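Local coordinates for protein putative xylanase (Bacteroides fragilis, PDB 2P1G) that is of unknown function but is probably a hydrolase, perhaps acting on glycosidic bonds or on amide bonds of the cell wall, at residues 10-15 / 52-57; 19-24 / 205-210; 47-52 / 66-71; 89-94 / 146-151; 223-226 / 230-233. All coordinates share one frame; numbering follows the deposited sequence.

Interaction 1. Residues 10-15 / 52-57; sequences LSNGLG and AMALCP
Asn-12 lays its carboxamide against the start of the Met-53 side chain and over the backbone of Ala-54, and it alone carries the 10-15 half of the contact. Its CG stands opposite the carbonyl carbon (chi1 -77°), which directs the amide across the gap to the last turns of helix 43-54. The two ends of the amide meet different residues. OD1 rests 3.6 Å from Met-53 CB, while ND2 passes Ala-54 CA at 3.5 Å and comes within 3.8 Å of Ala-54 CB. These are van der Waals approaches; the polar grip comes from Gln-59, whose OE1 is hydrogen-bonded to Asn-12 ND2 and whose NE2 is bonded to the carbonyls of Met-53 and Cys-56. One glutamine thus ties the amide to the backbone of Met-53 and Cys-56. Met-53 starts out facing Asn-12, then its extended chain leads off, with SD 3.9 Å from Asn-12 OD1, to Phe-16 and Phe-68. The backbones come closest at Asn-12 CA and Ala-54 CA, 6.4 Å apart, and only 133 Å² is buried in all. From its other side, helix 10-14 sends Leu-10 and Leu-14 onto strands 189-198 and 201-208. The arrangement is a surface helix-to-helix contact in which a short N-terminal helix, seated on the antiparallel sheet, meets the C-terminal part of helix 43-54 in an alpha+beta fold, consistent with the papain-like relatives of clan CA.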
# COMPACT_ATOMS: atom_id res chain seq x y z
N LEU A 10 -4.00 5.54 -12.86
CA LEU A 10 -3.00 5.09 -13.78
C LEU A 10 -2.22 6.24 -14.41
O LEU A 10 -1.00 6.20 -14.45
CB LEU A 10 -3.63 4.20 -14.84
CG LEU A 10 -2.68 3.26 -15.56
CD1 LEU A 10 -1.75 2.55 -14.57
CD2 LEU A 10 -3.51 2.29 -16.39
N SER A 11 -2.91 7.30 -14.87
CA SER A 11 -2.20 8.40 -15.52
C SER A 11 -1.20 9.07 -14.58
O SER A 11 -0.07 9.39 -14.97
CB SER A 11 -3.16 9.43 -16.11
OG SER A 11 -3.91 10.07 -15.09
N ASN A 12 -1.61 9.31 -13.33
CA ASN A 12 -0.66 9.87 -12.38
C ASN A 12 0.47 8.92 -12.02
O ASN A 12 1.65 9.32 -11.97
CB ASN A 12 -1.39 10.39 -11.13
CG ASN A 12 -2.06 11.72 -11.39
OD1 ASN A 12 -1.39 12.73 -11.63
ND2 ASN A 12 -3.37 11.73 -11.35
N GLY A 13 0.13 7.64 -11.83
CA GLY A 13 1.12 6.61 -11.54
C GLY A 13 2.17 6.49 -12.63
O GLY A 13 3.36 6.36 -12.35
N LEU A 14 1.72 6.55 -13.89
CA LEU A 14 2.62 6.32 -15.01
C LEU A 14 3.68 7.41 -15.13
O LEU A 14 4.77 7.16 -15.65
CB LEU A 14 1.85 6.13 -16.32
CG LEU A 14 1.21 4.75 -16.51
CD1 LEU A 14 0.23 4.80 -17.68
CD2 LEU A 14 2.26 3.64 -16.70
N GLY A 15 3.37 8.59 -14.61
CA GLY A 15 4.34 9.69 -14.58
C GLY A 15 5.55 9.42 -13.71
O GLY A 15 6.57 10.12 -13.78
N ALA A 52 -2.86 10.60 -4.05
CA ALA A 52 -3.07 11.96 -3.59
C ALA A 52 -3.22 12.93 -4.77
O ALA A 52 -3.99 13.89 -4.69
CB ALA A 52 -1.94 12.41 -2.65
N MET A 53 -2.47 12.68 -5.85
CA MET A 53 -2.59 13.43 -7.10
C MET A 53 -3.95 13.18 -7.77
O MET A 53 -4.65 14.13 -8.14
CB MET A 53 -1.45 13.05 -8.07
CG MET A 53 -0.06 13.44 -7.57
SD MET A 53 1.26 13.02 -8.75
CE MET A 53 2.66 13.26 -7.69
N ALA A 54 -4.31 11.91 -7.90
CA ALA A 54 -5.52 11.52 -8.61
C ALA A 54 -6.81 12.08 -7.98
O ALA A 54 -7.79 12.28 -8.68
CB ALA A 54 -5.59 10.02 -8.72
N LEU A 55 -6.79 12.29 -6.66
CA LEU A 55 -7.94 12.78 -5.92
C LEU A 55 -8.17 14.28 -6.14
O LEU A 55 -9.27 14.78 -5.87
CB LEU A 55 -7.75 12.52 -4.43
CG LEU A 55 -7.99 11.06 -4.01
CD1 LEU A 55 -7.55 10.88 -2.58
CD2 LEU A 55 -9.45 10.65 -4.17
N CYS A 56 -7.14 14.97 -6.62
CA CYS A 56 -7.22 16.43 -6.81
C CYS A 56 -8.27 16.77 -7.88
O CYS A 56 -8.40 16.08 -8.88
CB CYS A 56 -5.86 17.03 -7.16
SG CYS A 56 -4.60 17.01 -5.82
N PRO A 57 -9.06 17.84 -7.64
CA PRO A 57 -10.10 18.19 -8.60
C PRO A 57 -9.50 18.62 -9.93
O PRO A 57 -10.11 18.41 -10.98
CB PRO A 57 -10.83 19.36 -7.92
CG PRO A 57 -9.85 19.93 -6.95
CD PRO A 57 -9.03 18.76 -6.48

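Interaction 2. Residues 19-24 / 205-210; sequences TPYKAG and LHASSK
The carbonyl oxygen of Ala-207 lies at the edge of the Tyr-21 ring, 3.7 Å from Tyr-21 CE1, and also takes a weak hydrogen bond from His-191 NE2. Here an irregular segment, 19-24, meets the end of strand 201-208 in the antiparallel sheet of an alpha+beta fold, consistent with papain-like clan CA; the tyrosine carries its whole side of the contact. With CG opposite the backbone N (chi1 -176°), the ring is brought alongside Ala-207 and Ser-208, with Ser-209 over one face. Ala-207 points its methyl at the ring, CB to Tyr-21 CD1 3.8 Å, and adds the apolar part of the contact; the same methyl also meets Val-41 and Phe-46, so the tyrosine extends a small hydrophobic cluster. Ser-208 turns its side chain the other way, where OG is hydrogen-bonded to Glu-211 N, but its carbonyl oxygen comes 3.6 Å from Tyr-21 CB. The backbone of Ser-209 then passes over the ring, its CA 3.9 Å above the ring plane and over the centre. Backbone hydrogen bonds of Thr-19 to Val-214 and of Tyr-21 to Gly-212 fasten the segment alongside the next strand, 213-216, and Asp-42 touches the tyrosine as well. Ser-209 closes the arrangement with a CH-pi contact, its CB 4.0 Å from the centroid of the Tyr-21 ring and 17° off the ring normal.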
# COMPACT_ATOMS: atom_id res chain seq x y z
N THR A 19 11.35 6.41 -11.82
CA THR A 19 11.73 7.06 -10.55
C THR A 19 12.43 6.03 -9.67
O THR A 19 11.93 4.92 -9.51
CB THR A 19 10.49 7.63 -9.81
OG1 THR A 19 9.87 8.63 -10.61
CG2 THR A 19 10.89 8.24 -8.45
N PRO A 20 13.62 6.37 -9.14
CA PRO A 20 14.38 5.42 -8.34
C PRO A 20 13.62 4.96 -7.10
O PRO A 20 12.90 5.74 -6.50
CB PRO A 20 15.61 6.23 -7.91
CG PRO A 20 15.72 7.33 -8.91
CD PRO A 20 14.33 7.65 -9.33
N TYR A 21 13.81 3.70 -6.74
CA TYR A 21 13.34 3.16 -5.48
C TYR A 21 14.33 3.49 -4.37
O TYR A 21 15.55 3.40 -4.56
CB TYR A 21 13.21 1.65 -5.60
CG TYR A 21 12.65 0.99 -4.37
CD1 TYR A 21 11.33 0.57 -4.35
CD2 TYR A 21 13.44 0.75 -3.24
CE1 TYR A 21 10.81 -0.04 -3.25
CE2 TYR A 21 12.91 0.13 -2.11
CZ TYR A 21 11.59 -0.26 -2.14
OH TYR A 21 11.02 -0.88 -1.06
N LYS A 22 13.80 3.90 -3.21
CA LYS A 22 14.63 4.08 -2.02
C LYS A 22 13.77 3.84 -0.79
O LYS A 22 12.68 4.40 -0.68
CB LYS A 22 15.22 5.49 -1.99
CG LYS A 22 15.93 5.85 -0.67
CD LYS A 22 17.42 5.80 -0.77
CE LYS A 22 18.07 6.60 0.37
NZ LYS A 22 18.54 7.96 -0.05
N ALA A 23 14.24 2.97 0.10
CA ALA A 23 13.51 2.70 1.33
C ALA A 23 13.87 3.76 2.37
O ALA A 23 14.97 4.34 2.34
CB ALA A 23 13.83 1.29 1.87
N GLY A 24 12.95 4.03 3.28
CA GLY A 24 13.25 4.94 4.37
C GLY A 24 13.20 6.43 4.10
O GLY A 24 13.67 7.22 4.92
N LEU A 205 1.95 -1.92 -12.00
CA LEU A 205 2.79 -0.76 -11.99
C LEU A 205 3.19 -0.54 -10.52
O LEU A 205 2.32 -0.36 -9.67
CB LEU A 205 2.01 0.45 -12.54
CG LEU A 205 2.62 1.85 -12.37
CD1 LEU A 205 3.99 2.01 -13.07
CD2 LEU A 205 1.63 2.91 -12.82
N HIS A 206 4.49 -0.58 -10.21
CA HIS A 206 4.89 -0.63 -8.82
C HIS A 206 6.32 -0.16 -8.63
O HIS A 206 7.10 -0.14 -9.59
CB HIS A 206 4.70 -2.05 -8.26
CG HIS A 206 5.66 -3.08 -8.81
ND1 HIS A 206 5.72 -3.41 -10.15
CD2 HIS A 206 6.56 -3.87 -8.18
CE1 HIS A 206 6.64 -4.35 -10.32
NE2 HIS A 206 7.15 -4.65 -9.15
N ALA A 207 6.65 0.25 -7.41
CA ALA A 207 8.02 0.58 -7.09
C ALA A 207 8.70 -0.71 -6.68
O ALA A 207 8.32 -1.31 -5.68
CB ALA A 207 8.09 1.63 -5.98
N SER A 208 9.69 -1.11 -7.47
CA SER A 208 10.36 -2.41 -7.34
C SER A 208 11.76 -2.24 -6.73
O SER A 208 12.59 -1.52 -7.29
CB SER A 208 10.50 -3.03 -8.74
OG SER A 208 11.30 -4.22 -8.72
N SER A 209 12.02 -2.89 -5.60
CA SER A 209 13.36 -2.91 -5.04
C SER A 209 14.25 -3.80 -5.91
O SER A 209 15.46 -3.59 -6.00
CB SER A 209 13.36 -3.39 -3.59
OG SER A 209 12.83 -4.70 -3.51
N LYS A 210 13.65 -4.79 -6.57
CA LYS A 210 14.38 -5.67 -7.49
C LYS A 210 14.97 -4.91 -8.68
O LYS A 210 16.17 -5.06 -8.99
CB LYS A 210 13.48 -6.82 -7.96
CG LYS A 210 14.17 -7.87 -8.85
CD LYS A 210 13.23 -9.02 -9.15
CE LYS A 210 13.83 -9.95 -10.19
NZ LYS A 210 13.09 -11.23 -10.28

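Interaction 3. Residues 47-52 / 66-71; sequences VEYALA and GDFARN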
# COMPACT_ATOMS: atom_id res chain seq x y z
N VAL A 47 2.36 4.65 -4.31
CA VAL A 47 0.90 4.60 -4.41
C VAL A 47 0.25 5.79 -3.72
O VAL A 47 -0.71 6.36 -4.25
CB VAL A 47 0.38 3.25 -3.91
CG1 VAL A 47 -1.13 3.25 -3.78
CG2 VAL A 47 0.86 2.14 -4.84
N GLU A 48 0.80 6.22 -2.57
CA GLU A 48 0.22 7.36 -1.85
C GLU A 48 0.30 8.61 -2.70
O GLU A 48 -0.68 9.36 -2.75
CB GLU A 48 0.92 7.62 -0.53
CG GLU A 48 0.74 6.53 0.53
CD GLU A 48 1.50 6.86 1.81
OE1 GLU A 48 2.64 7.41 1.74
OE2 GLU A 48 0.97 6.53 2.87
N TYR A 49 1.46 8.85 -3.33
CA TYR A 49 1.59 10.07 -4.16
C TYR A 49 0.62 10.01 -5.33
O TYR A 49 -0.07 10.98 -5.61
CB TYR A 49 3.02 10.31 -4.67
CG TYR A 49 4.04 10.49 -3.57
CD1 TYR A 49 3.78 11.33 -2.47
CD2 TYR A 49 5.28 9.84 -3.63
CE1 TYR A 49 4.70 11.48 -1.45
CE2 TYR A 49 6.23 9.99 -2.60
CZ TYR A 49 5.92 10.82 -1.52
OH TYR A 49 6.82 10.98 -0.49
N ALA A 50 0.60 8.87 -6.03
CA ALA A 50 -0.31 8.66 -7.16
C ALA A 50 -1.77 8.93 -6.76
O ALA A 50 -2.49 9.68 -7.45
CB ALA A 50 -0.15 7.23 -7.69
N LEU A 51 -2.19 8.35 -5.65
CA LEU A 51 -3.54 8.53 -5.13
C LEU A 51 -3.81 9.98 -4.76
O LEU A 51 -4.87 10.53 -5.11
CB LEU A 51 -3.79 7.63 -3.91
CG LEU A 51 -5.20 7.64 -3.29
CD1 LEU A 51 -6.29 7.44 -4.34
CD2 LEU A 51 -5.29 6.54 -2.21
N ALA A 52 -2.86 10.60 -4.05
CA ALA A 52 -3.07 11.96 -3.59
C ALA A 52 -3.22 12.93 -4.77
O ALA A 52 -3.99 13.89 -4.69
CB ALA A 52 -1.94 12.41 -2.65
N GLY A 66 -1.58 22.59 -2.50
CA GLY A 66 -2.39 22.53 -1.28
C GLY A 66 -3.36 21.36 -1.25
O GLY A 66 -3.52 20.73 -0.21
N ASP A 67 -3.99 21.07 -2.38
CA ASP A 67 -4.91 19.94 -2.47
C ASP A 67 -4.14 18.62 -2.35
O ASP A 67 -4.55 17.72 -1.63
CB ASP A 67 -5.67 19.95 -3.80
CG ASP A 67 -6.62 21.14 -3.95
OD1 ASP A 67 -6.78 21.92 -2.99
OD2 ASP A 67 -7.21 21.27 -5.04
N PHE A 68 -3.02 18.54 -3.06
CA PHE A 68 -2.19 17.33 -3.05
C PHE A 68 -1.72 17.07 -1.62
O PHE A 68 -1.86 15.97 -1.12
CB PHE A 68 -1.00 17.50 -4.00
CG PHE A 68 0.09 16.48 -3.81
CD1 PHE A 68 -0.06 15.18 -4.28
CD2 PHE A 68 1.29 16.83 -3.20
CE1 PHE A 68 0.96 14.23 -4.12
CE2 PHE A 68 2.31 15.90 -3.03
CZ PHE A 68 2.15 14.60 -3.49
N ALA A 69 -1.20 18.11 -0.98
CA ALA A 69 -0.67 18.01 0.39
C ALA A 69 -1.75 17.60 1.40
O ALA A 69 -1.50 16.75 2.27
CB ALA A 69 -0.05 19.33 0.78
N ARG A 70 -2.93 18.20 1.29
CA ARG A 70 -4.07 17.80 2.13
C ARG A 70 -4.41 16.32 1.94
O ARG A 70 -4.53 15.56 2.93
CB ARG A 70 -5.30 18.65 1.80
CG ARG A 70 -6.55 18.24 2.61
CD ARG A 70 -7.79 19.00 2.15
NE ARG A 70 -7.65 20.42 2.44
CZ ARG A 70 -7.61 21.39 1.53
NH1 ARG A 70 -7.73 21.13 0.22
NH2 ARG A 70 -7.48 22.63 1.95
N ASN A 71 -4.55 15.91 0.69
CA ASN A 71 -4.89 14.51 0.36
C ASN A 71 -3.84 13.55 0.93
O ASN A 71 -4.17 12.53 1.56
CB ASN A 71 -5.02 14.32 -1.16
CG ASN A 71 -6.21 15.08 -1.76
OD1 ASN A 71 -7.09 15.56 -1.04
ND2 ASN A 71 -6.23 15.18 -3.08
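A single hydrogen bond joins the two segments: Asn-71 ND2 donates to Ala-52 O at 3.0 Å, almost perfectly straight at 177°. The acceptor lies in the plane of the Asn-71 amide, and the donor in turn lies in the carbonyl plane of Ala-52, so the bond fixes the rotation of the amide. It engages a carbonyl in the last turns of helix 43-54, where the CA atoms of the two segments come nearest, Ala-52 CA and Asn-71 CA being 5.0 Å apart. The apolar contacts centre on Phe-68. Its CG is opposite the backbone N (chi1 165°), which carries the ring across to the neighbouring helix. There Phe-68 CD1 lies 3.7 Å from the methyl CB of Ala-52, and Phe-68 CZ is 3.8 Å from Tyr-49 CD1, the two aromatic side chains crossing at a slant. Tyr-49 O sits in the plane of the Phe-68 ring, at its edge beside CE1. Polar ties to the surroundings follow: Tyr-49 OH is hydrogen-bonded to the backbone N of Asn-37, and Glu-48 forms a salt bridge with Arg-76, further along the second helix, and a hydrogen bond with Trp-95. The segment axes approach to 9.3 Å at 130°, so the helices run in broadly opposing directions. The phenylalanine ring lies against the small alanine in a buried helix-helix contact joining consecutive helices 43-54 and 65-76 on the helical side of the fold.

Interaction 4. Residues 89-94 / 146-151; sequences LHYISD and KYEKAL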
# COMPACT_ATOMS: atom_id res chain seq x y z
N LEU A 89 0.56 5.43 8.97
CA LEU A 89 -0.06 4.13 8.78
C LEU A 89 0.94 3.16 8.18
O LEU A 89 1.14 3.13 6.95
CB LEU A 89 -1.30 4.28 7.89
CG LEU A 89 -2.44 5.04 8.57
CD1 LEU A 89 -3.29 5.73 7.52
CD2 LEU A 89 -3.28 4.12 9.46
N HIS A 90 1.59 2.39 9.05
CA HIS A 90 2.65 1.46 8.64
C HIS A 90 2.15 0.13 8.13
O HIS A 90 2.69 -0.41 7.17
CB HIS A 90 3.59 1.22 9.82
CG HIS A 90 4.17 2.49 10.37
ND1 HIS A 90 5.07 3.25 9.66
CD2 HIS A 90 3.98 3.13 11.54
CE1 HIS A 90 5.41 4.31 10.37
NE2 HIS A 90 4.74 4.27 11.51
N TYR A 91 1.15 -0.44 8.79
CA TYR A 91 0.59 -1.69 8.25
C TYR A 91 -0.40 -1.35 7.16
O TYR A 91 -1.30 -0.55 7.36
CB TYR A 91 -0.14 -2.47 9.33
CG TYR A 91 0.78 -3.21 10.27
CD1 TYR A 91 1.35 -4.43 9.89
CD2 TYR A 91 1.10 -2.69 11.50
CE1 TYR A 91 2.20 -5.12 10.75
CE2 TYR A 91 1.94 -3.37 12.37
CZ TYR A 91 2.48 -4.58 11.99
OH TYR A 91 3.31 -5.24 12.85
N ILE A 92 -0.25 -2.00 6.02
CA ILE A 92 -1.15 -1.77 4.88
C ILE A 92 -2.63 -2.06 5.16
O ILE A 92 -3.49 -1.35 4.66
CB ILE A 92 -0.60 -2.42 3.61
CG1 ILE A 92 0.72 -1.73 3.25
CG2 ILE A 92 -1.57 -2.26 2.44
CD1 ILE A 92 1.53 -2.44 2.17
N SER A 93 -2.95 -3.05 6.01
CA SER A 93 -4.35 -3.29 6.38
C SER A 93 -4.93 -2.06 7.02
O SER A 93 -6.07 -1.70 6.79
CB SER A 93 -4.52 -4.46 7.35
OG SER A 93 -4.17 -5.66 6.70
N ASP A 94 -4.12 -1.41 7.84
CA ASP A 94 -4.54 -0.24 8.57
C ASP A 94 -4.69 0.96 7.60
O ASP A 94 -5.67 1.71 7.66
CB ASP A 94 -3.44 0.06 9.59
CG ASP A 94 -3.92 0.88 10.76
OD1 ASP A 94 -5.13 1.17 10.90
OD2 ASP A 94 -3.02 1.24 11.56
N LYS A 146 -0.53 -2.03 20.51
CA LYS A 146 -1.97 -1.76 20.69
C LYS A 146 -2.68 -1.74 19.34
O LYS A 146 -3.78 -2.29 19.21
CB LYS A 146 -2.20 -0.44 21.41
CG LYS A 146 -1.83 -0.47 22.89
CD LYS A 146 -2.03 0.91 23.50
CE LYS A 146 -1.25 1.07 24.80
NZ LYS A 146 -1.19 2.52 25.18
N TYR A 147 -2.05 -1.14 18.34
CA TYR A 147 -2.65 -1.10 17.00
C TYR A 147 -2.70 -2.48 16.35
O TYR A 147 -3.73 -2.86 15.74
CB TYR A 147 -1.92 -0.09 16.11
CG TYR A 147 -2.09 1.36 16.48
CD1 TYR A 147 -3.33 1.87 16.90
CD2 TYR A 147 -1.02 2.24 16.36
CE1 TYR A 147 -3.48 3.20 17.21
CE2 TYR A 147 -1.16 3.59 16.67
CZ TYR A 147 -2.40 4.06 17.10
OH TYR A 147 -2.54 5.38 17.41
N GLU A 148 -1.62 -3.23 16.48
CA GLU A 148 -1.59 -4.62 16.01
C GLU A 148 -2.70 -5.45 16.64
O GLU A 148 -3.37 -6.24 15.96
CB GLU A 148 -0.24 -5.28 16.31
CG GLU A 148 0.93 -4.65 15.54
CD GLU A 148 2.28 -5.09 16.10
OE1 GLU A 148 2.29 -5.67 17.20
OE2 GLU A 148 3.32 -4.86 15.44
N LYS A 149 -2.90 -5.26 17.95
CA LYS A 149 -3.88 -6.08 18.66
C LYS A 149 -5.29 -5.75 18.21
O LYS A 149 -6.14 -6.64 18.12
CB LYS A 149 -3.76 -5.92 20.19
CG LYS A 149 -2.57 -6.68 20.77
CD LYS A 149 -2.54 -6.64 22.32
CE LYS A 149 -1.15 -7.00 22.85
NZ LYS A 149 -0.38 -5.78 23.22
N ALA A 150 -5.54 -4.47 17.96
CA ALA A 150 -6.87 -3.99 17.61
C ALA A 150 -7.26 -4.44 16.21
O ALA A 150 -8.44 -4.59 15.93
CB ALA A 150 -6.96 -2.49 17.72
N LEU A 151 -6.27 -4.64 15.33
CA LEU A 151 -6.53 -5.13 13.97
C LEU A 151 -6.50 -6.65 13.85
O LEU A 151 -7.20 -7.22 13.00
CB LEU A 151 -5.55 -4.49 12.97
CG LEU A 151 -5.98 -3.12 12.42
CD1 LEU A 151 -4.94 -2.56 11.46
CD2 LEU A 151 -7.33 -3.22 11.72
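Tyr-91 occupies the N-cap position of helix 92-101, and it faces Glu-148 in the last turns of helix 138-151 with their CA atoms 8.6 Å apart. One turn further, Asp-94 CA and Leu-151 CA lie 7.6 Å apart, so the two segments are matched in the same chain direction and are bridged by side chains. The main bridge is Tyr-91 OH donating to Glu-148 OE2 at 2.6 Å. The hydroxyl comes in above the carboxylate, 36° out of its plane, and the ring and carboxylate planes are turned 72° to each other. Glu-148 leaves the helix with CG opposite the carbonyl carbon (chi1 -66°) and continues extended, which brings its CG within 3.6 Å of Tyr-91 CE2. The buried carboxylate is held at both oxygens, OE1 being hydrogen-bonded to Ser-125 OG, while Tyr-91 OH also takes the N-H of Met-124. Leu-151 supplies the aliphatic part: its CD1 methyl packs 3.6 Å from Asp-94 CB and also lies beside the carboxylate, 3.7 Å from Asp-94 CG, the two side chains crossing at about a right angle. The charge of Asp-94 has its own partner in a salt bridge from OD2 to Arg-78, whose guanidinium also makes a cation-pi contact with Tyr-147. The ensemble is a buried polar junction of the start of helix 92-101, the end of helix 138-151 and the short helix 123-126 on the helical side of the fold.

Interaction 5. Residues 223-226 / 230-233; sequences QMLK and SLTG
Leu-231 begins strand 231-238 and faces back toward helix 221-226, across the tight connection of a helix-turn-strand unit that leads into the antiparallel sheet. Its CB lies 3.9 Å from Leu-225 O and its CA 5.7 Å from Leu-225 CA. With CG opposite the carbonyl carbon (chi1 -64°), the chain reaches toward the last turn of the helix, and its CD1 methyl comes within 3.9 Å of Met-224 O and 4.0 Å of Leu-225 CD2. The two leucines cross at about a right angle, meeting through one methyl each, and both also touch Leu-180 of strand 177-182, which places the pair between helix and sheet. A polar link reinforces this apolar one: Lys-161 NZ is hydrogen-bonded to both Leu-225 O and Leu-231 O, joining the last turn of the helix to the first residue of the strand. Thr-232 points away from the helix, and its OG1 is hydrogen-bonded to Thr-181 OG1. Backbone hydrogen bonds link Thr-232 with Lys-161 and Thr-181, and Gly-233 with Thr-181. Two successive residues facing one partner, with Thr-232 at helix-like angles (phi -115°, psi -22°), are consistent with a classic beta bulge. Gly-233 follows, extended and buried, and it meets the helix by its backbone: its carbonyl oxygen lies 3.6 Å from Leu-225 CD2, the same methyl that touches Leu-231.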
# COMPACT_ATOMS: atom_id res chain seq x y z
N GLN A 223 1.39 -14.47 -12.33
CA GLN A 223 2.67 -15.18 -12.28
C GLN A 223 3.54 -14.67 -11.13
O GLN A 223 4.19 -15.48 -10.46
CB GLN A 223 3.42 -15.10 -13.61
CG GLN A 223 4.63 -16.04 -13.67
CD GLN A 223 5.33 -16.02 -15.01
OE1 GLN A 223 4.77 -16.44 -16.03
NE2 GLN A 223 6.58 -15.54 -15.01
N MET A 224 3.54 -13.36 -10.90
CA MET A 224 4.25 -12.77 -9.73
C MET A 224 3.77 -13.45 -8.44
O MET A 224 4.58 -13.79 -7.57
CB MET A 224 3.99 -11.25 -9.61
CG MET A 224 4.55 -10.37 -10.73
SD MET A 224 4.08 -8.60 -10.54
CE MET A 224 4.42 -8.35 -8.81
N LEU A 225 2.46 -13.66 -8.33
CA LEU A 225 1.88 -14.27 -7.15
C LEU A 225 2.20 -15.75 -7.05
O LEU A 225 2.60 -16.24 -5.99
CB LEU A 225 0.35 -14.10 -7.16
CG LEU A 225 -0.20 -12.67 -7.08
CD1 LEU A 225 -1.68 -12.69 -7.40
CD2 LEU A 225 -0.03 -12.19 -5.64
N LYS A 226 1.98 -16.47 -8.15
CA LYS A 226 2.17 -17.91 -8.16
C LYS A 226 3.65 -18.29 -7.99
O LYS A 226 3.97 -19.38 -7.52
CB LYS A 226 1.55 -18.54 -9.43
CG LYS A 226 -0.00 -18.49 -9.41
CD LYS A 226 -0.67 -18.98 -10.70
CE LYS A 226 -2.22 -18.83 -10.59
NZ LYS A 226 -3.00 -19.42 -11.77
N SER A 230 5.08 -17.41 -0.32
CA SER A 230 4.58 -16.53 0.76
C SER A 230 3.43 -15.60 0.33
O SER A 230 2.77 -15.01 1.18
CB SER A 230 5.73 -15.70 1.34
OG SER A 230 6.18 -14.71 0.43
N LEU A 231 3.20 -15.47 -0.98
CA LEU A 231 2.06 -14.69 -1.45
C LEU A 231 0.80 -15.55 -1.55
O LEU A 231 0.86 -16.69 -2.01
CB LEU A 231 2.36 -14.02 -2.79
CG LEU A 231 3.48 -12.98 -2.73
CD1 LEU A 231 3.67 -12.30 -4.09
CD2 LEU A 231 3.26 -11.94 -1.60
N THR A 232 -0.33 -15.00 -1.13
CA THR A 232 -1.54 -15.79 -1.09
C THR A 232 -2.62 -15.30 -2.05
O THR A 232 -3.52 -16.07 -2.40
CB THR A 232 -2.11 -15.87 0.33
OG1 THR A 232 -2.41 -14.55 0.80
CG2 THR A 232 -1.10 -16.55 1.30
N GLY A 233 -2.55 -14.03 -2.45
CA GLY A 233 -3.68 -13.45 -3.19
C GLY A 233 -3.57 -11.95 -3.28
O GLY A 233 -2.46 -11.40 -3.11

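Overall arrangement
Interactions 1 and 3 both use helix 43-54 and share Ala-52, their centres 8 Å apart: interaction 1 is a surface contact made by an amide, interaction 3 a buried one made by aromatic and alanine packing with a single straight hydrogen bond. Interactions 1 and 2 touch through Leu-205, which packs on Leu-10, Gly-13 and Leu-14. Interactions 2 and 5 reach the same antiparallel sheet, the first partly buried under a tyrosine, the second buried and leucine-rich. Interaction 4, also buried, is chiefly polar and lies on the opposite side of the chain's centre from interactions 1 and 2; helix 65-76 of interaction 3 directly precedes its helix 92-101.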